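Local coordinates for protein iron transport multicopper oxidase FET3 (PDB 1ZPU) that oxidises ferrous to ferric iron at the expense of dioxygen, using four copper ions, for high-affinity iron uptake, and also oxidises cuprous copper, at residues N326-F335 and L521-A529. Numbering follows the deposited sequence.
Sequences NLKNGVNYAF and LTGENVQHA. With MAN (alpha-D-mannopyranose), chain J.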
loop_
_atom_site.group_PDB
_atom_site.type_symbol
_atom_site.label_atom_id
_atom_site.label_comp_id
_atom_site.label_asym_id
_atom_site.label_seq_id
_atom_site.Cartn_x
_atom_site.Cartn_y
_atom_site.Cartn_z
ATOM N N ASN A 326 11.676 -8.435 -20.220
ATOM C CA ASN A 326 10.852 -8.298 -21.427
ATOM C C ASN A 326 10.242 -9.621 -21.892
ATOM O O ASN A 326 10.900 -10.662 -21.865
ATOM C CB ASN A 326 11.669 -7.663 -22.558
ATOM C CG ASN A 326 12.005 -6.209 -22.285
ATOM O OD1 ASN A 326 11.115 -5.372 -22.139
ATOM N ND2 ASN A 326 13.293 -5.901 -22.204
ATOM N N LEU A 327 8.984 -9.572 -22.318
ATOM C CA LEU A 327 8.318 -10.746 -22.884
ATOM C C LEU A 327 8.152 -10.668 -24.424
ATOM O O LEU A 327 8.568 -9.690 -25.065
ATOM C CB LEU A 327 6.967 -10.995 -22.184
ATOM C CG LEU A 327 6.904 -11.409 -20.706
ATOM C CD1 LEU A 327 5.477 -11.659 -20.304
ATOM C CD2 LEU A 327 7.718 -12.642 -20.420
ATOM N N LYS A 328 7.551 -11.711 -24.999
ATOM C CA LYS A 328 7.358 -11.865 -26.450
ATOM C C LYS A 328 6.719 -10.648 -27.131
ATOM O O LYS A 328 7.023 -10.339 -28.291
ATOM C CB LYS A 328 6.473 -13.082 -26.706
ATOM C CG LYS A 328 7.016 -14.033 -27.720
ATOM C CD LYS A 328 5.916 -14.931 -28.240
ATOM C CE LYS A 328 6.492 -16.143 -28.930
ATOM N NZ LYS A 328 5.395 -16.977 -29.455
ATOM N N ASN A 329 5.827 -9.964 -26.417
ATOM C CA ASN A 329 5.178 -8.783 -26.984
ATOM C C ASN A 329 6.036 -7.517 -26.893
ATOM O O ASN A 329 5.599 -6.436 -27.290
ATOM C CB ASN A 329 3.766 -8.573 -26.420
ATOM C CG ASN A 329 3.762 -8.138 -24.969
ATOM O OD1 ASN A 329 4.794 -8.132 -24.291
ATOM N ND2 ASN A 329 2.585 -7.764 -24.483
ATOM N N GLY A 330 7.257 -7.668 -26.377
ATOM C CA GLY A 330 8.238 -6.590 -26.350
ATOM C C GLY A 330 8.125 -5.631 -25.181
ATOM O O GLY A 330 8.979 -4.756 -25.012
ATOM N N VAL A 331 7.079 -5.773 -24.369
ATOM C CA VAL A 331 6.911 -4.891 -23.218
ATOM C C VAL A 331 7.581 -5.471 -21.976
ATOM O O VAL A 331 7.816 -6.678 -21.886
ATOM C CB VAL A 331 5.418 -4.482 -22.955
ATOM C CG1 VAL A 331 4.569 -4.607 -24.214
ATOM C CG2 VAL A 331 4.803 -5.268 -21.808
ATOM N N ASN A 332 7.889 -4.594 -21.028
ATOM C CA ASN A 332 8.613 -4.971 -19.826
ATOM C C ASN A 332 7.692 -5.267 -18.634
ATOM O O ASN A 332 6.954 -4.393 -18.176
ATOM C CB ASN A 332 9.623 -3.880 -19.482
ATOM C CG ASN A 332 10.579 -4.296 -18.396
ATOM O OD1 ASN A 332 10.443 -3.883 -17.241
ATOM N ND2 ASN A 332 11.554 -5.118 -18.753
ATOM N N TYR A 333 7.752 -6.504 -18.145
ATOM C CA TYR A 333 6.934 -6.954 -17.026
ATOM C C TYR A 333 7.744 -7.139 -15.741
ATOM O O TYR A 333 8.986 -7.169 -15.771
ATOM C CB TYR A 333 6.235 -8.261 -17.391
ATOM C CG TYR A 333 5.139 -8.101 -18.423
ATOM C CD1 TYR A 333 5.371 -8.382 -19.766
ATOM C CD2 TYR A 333 3.870 -7.663 -18.055
ATOM C CE1 TYR A 333 4.367 -8.250 -20.716
ATOM C CE2 TYR A 333 2.864 -7.517 -18.991
ATOM C CZ TYR A 333 3.113 -7.811 -20.324
ATOM O OH TYR A 333 2.105 -7.657 -21.260
ATOM N N ALA A 334 7.037 -7.258 -14.618
ATOM C CA ALA A 334 7.657 -7.547 -13.330
ATOM C C ALA A 334 7.342 -8.975 -12.895
ATOM O O ALA A 334 6.233 -9.467 -13.115
ATOM C CB ALA A 334 7.180 -6.582 -12.310
ATOM N N PHE A 335 8.316 -9.633 -12.273
ATOM C CA PHE A 335 8.194 -11.050 -11.960
ATOM C C PHE A 335 8.458 -11.398 -10.496
ATOM O O PHE A 335 9.398 -10.897 -9.885
ATOM C CB PHE A 335 9.148 -11.864 -12.837
ATOM C CG PHE A 335 8.850 -11.790 -14.301
ATOM C CD1 PHE A 335 9.318 -10.728 -15.074
ATOM C CD2 PHE A 335 8.128 -12.799 -14.923
ATOM C CE1 PHE A 335 9.053 -10.665 -16.436
ATOM C CE2 PHE A 335 7.864 -12.738 -16.289
ATOM C CZ PHE A 335 8.328 -11.670 -17.038
ATOM N N LEU A 521 -6.636 -22.086 -18.952
ATOM C CA LEU A 521 -6.730 -20.720 -18.363
ATOM C C LEU A 521 -6.479 -19.465 -19.209
ATOM O O LEU A 521 -6.936 -19.354 -20.341
ATOM C CB LEU A 521 -5.897 -20.623 -17.058
ATOM C CG LEU A 521 -4.689 -21.522 -16.718
ATOM C CD1 LEU A 521 -3.544 -21.503 -17.729
ATOM C CD2 LEU A 521 -4.171 -21.190 -15.342
ATOM N N THR A 522 -5.785 -18.515 -18.580
ATOM C CA THR A 522 -5.471 -17.185 -19.105
ATOM C C THR A 522 -4.023 -16.831 -18.684
ATOM O O THR A 522 -3.767 -16.444 -17.541
ATOM C CB THR A 522 -6.537 -16.118 -18.629
ATOM O OG1 THR A 522 -6.154 -14.799 -19.026
ATOM C CG2 THR A 522 -6.737 -16.132 -17.116
ATOM N N GLY A 523 -3.080 -17.006 -19.615
ATOM C CA GLY A 523 -1.645 -16.946 -19.305
ATOM C C GLY A 523 -0.926 -15.632 -19.593
ATOM O O GLY A 523 -1.487 -14.716 -20.205
ATOM N N GLU A 524 0.320 -15.547 -19.133
ATOM C CA GLU A 524 1.220 -14.467 -19.502
ATOM C C GLU A 524 1.824 -14.730 -20.885
ATOM O O GLU A 524 1.866 -15.877 -21.347
ATOM C CB GLU A 524 2.334 -14.317 -18.467
ATOM C CG GLU A 524 3.179 -15.561 -18.241
ATOM C CD GLU A 524 4.132 -15.438 -17.063
ATOM O OE1 GLU A 524 3.721 -14.963 -15.975
ATOM O OE2 GLU A 524 5.309 -15.822 -17.223
ATOM N N ASN A 525 2.288 -13.665 -21.540
ATOM C CA ASN A 525 2.984 -13.781 -22.819
ATOM C C ASN A 525 4.233 -14.651 -22.634
ATOM O O ASN A 525 4.849 -14.642 -21.566
ATOM C CB ASN A 525 3.303 -12.385 -23.389
ATOM C CG ASN A 525 2.031 -11.587 -23.772
ATOM O OD1 ASN A 525 1.610 -10.674 -23.072
ATOM N ND2 ASN A 525 1.427 -11.947 -24.885
ATOM N N VAL A 526 4.581 -15.443 -23.642
ATOM C CA VAL A 526 5.667 -16.411 -23.450
ATOM C C VAL A 526 7.067 -15.795 -23.359
ATOM O O VAL A 526 7.255 -14.602 -23.632
ATOM C CB VAL A 526 5.597 -17.643 -24.393
ATOM C CG1 VAL A 526 4.958 -18.846 -23.655
ATOM C CG2 VAL A 526 4.868 -17.318 -25.708
ATOM N N GLN A 527 8.034 -16.608 -22.941
ATOM C CA GLN A 527 9.346 -16.094 -22.565
ATOM C C GLN A 527 10.226 -15.759 -23.776
ATOM O O GLN A 527 9.881 -16.063 -24.924
ATOM C CB GLN A 527 10.053 -17.048 -21.606
ATOM C CG GLN A 527 10.590 -16.346 -20.375
ATOM C CD GLN A 527 9.588 -16.344 -19.240
ATOM O OE1 GLN A 527 9.005 -17.382 -18.909
ATOM N NE2 GLN A 527 9.388 -15.183 -18.631
ATOM N N HIS A 528 11.369 -15.133 -23.501
ATOM C CA HIS A 528 12.157 -14.473 -24.542
ATOM C C HIS A 528 13.191 -15.327 -25.258
ATOM O O HIS A 528 13.882 -14.804 -26.128
ATOM C CB HIS A 528 12.839 -13.230 -23.964
ATOM C CG HIS A 528 12.644 -11.998 -24.791
ATOM N ND1 HIS A 528 12.052 -10.852 -24.292
ATOM C CD2 HIS A 528 12.955 -11.728 -26.084
ATOM C CE1 HIS A 528 12.012 -9.930 -25.241
ATOM N NE2 HIS A 528 12.555 -10.434 -26.336
ATOM N N ALA A 529 13.298 -16.614 -24.910
ATOM C CA ALA A 529 14.281 -17.532 -25.542
ATOM C C ALA A 529 13.922 -17.906 -26.979
ATOM O O ALA A 529 13.633 -17.047 -27.806
ATOM C CB ALA A 529 14.474 -18.814 -24.697
HETATM C C1 MAN J . -6.220 -13.884 -23.676
HETATM C C2 MAN J . -4.872 -13.330 -23.190
HETATM C C3 MAN J . -3.850 -14.384 -23.634
HETATM C C4 MAN J . -4.162 -14.895 -25.071
HETATM C C5 MAN J . -5.143 -13.978 -25.833
HETATM C C6 MAN J . -5.515 -14.501 -27.230
HETATM O O2 MAN J . -4.788 -13.069 -21.806
HETATM O O3 MAN J . -3.859 -15.438 -22.679
HETATM O O4 MAN J . -3.008 -15.042 -25.887
HETATM O O5 MAN J . -6.317 -13.635 -25.077
HETATM O O6 MAN J . -4.998 -15.806 -27.436
#
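L327 packs both methyls against the extended C-terminal tail: CD1 lies against CB and the backbone O of N525, while CD2 meets NE2 of Q527 at 3.5 Å. With CG anti to its own carbonyl carbon (chi1 -66°), L327 also turns CG to the edge of the F335 ring, in its plane. Q527 bends at chi2 and comes at F335 from the opposite direction, its NE2 3.7 Å from CE2. E524 sets its carboxylate steeply to that ring, OE2 at the edge, while OE1 accepts from the backbone N of T340. Two hydrogen bonds cross the contact: K328 N to V526 O (3.2 Å), and H528 ND1 to N326 O (2.7 Å), nearly straight and in the imidazole plane but from above the carbonyl plane. K328 and V526 run side by side, CD against CG2 at 3.6 Å. N329 crosses N525 at about a right angle. N329 OD1 accepts from V331 N, an Asx turn overlapping the end of the L327–G330 type I turn, and N329 ND2 donates to Y333 OH (3.3 Å). An alanine in place of N329 would lose both bonds and is likely to let the Y333 hydroxyl and the turn shift beside N525. The tail is thus clipped to the hairpin joining strands 316-326 and 332-336, in the third cupredoxin domain, by two hydrogen bonds to backbone carbonyls and mixed carbon and amide packing round L327, with no salt bridge across it.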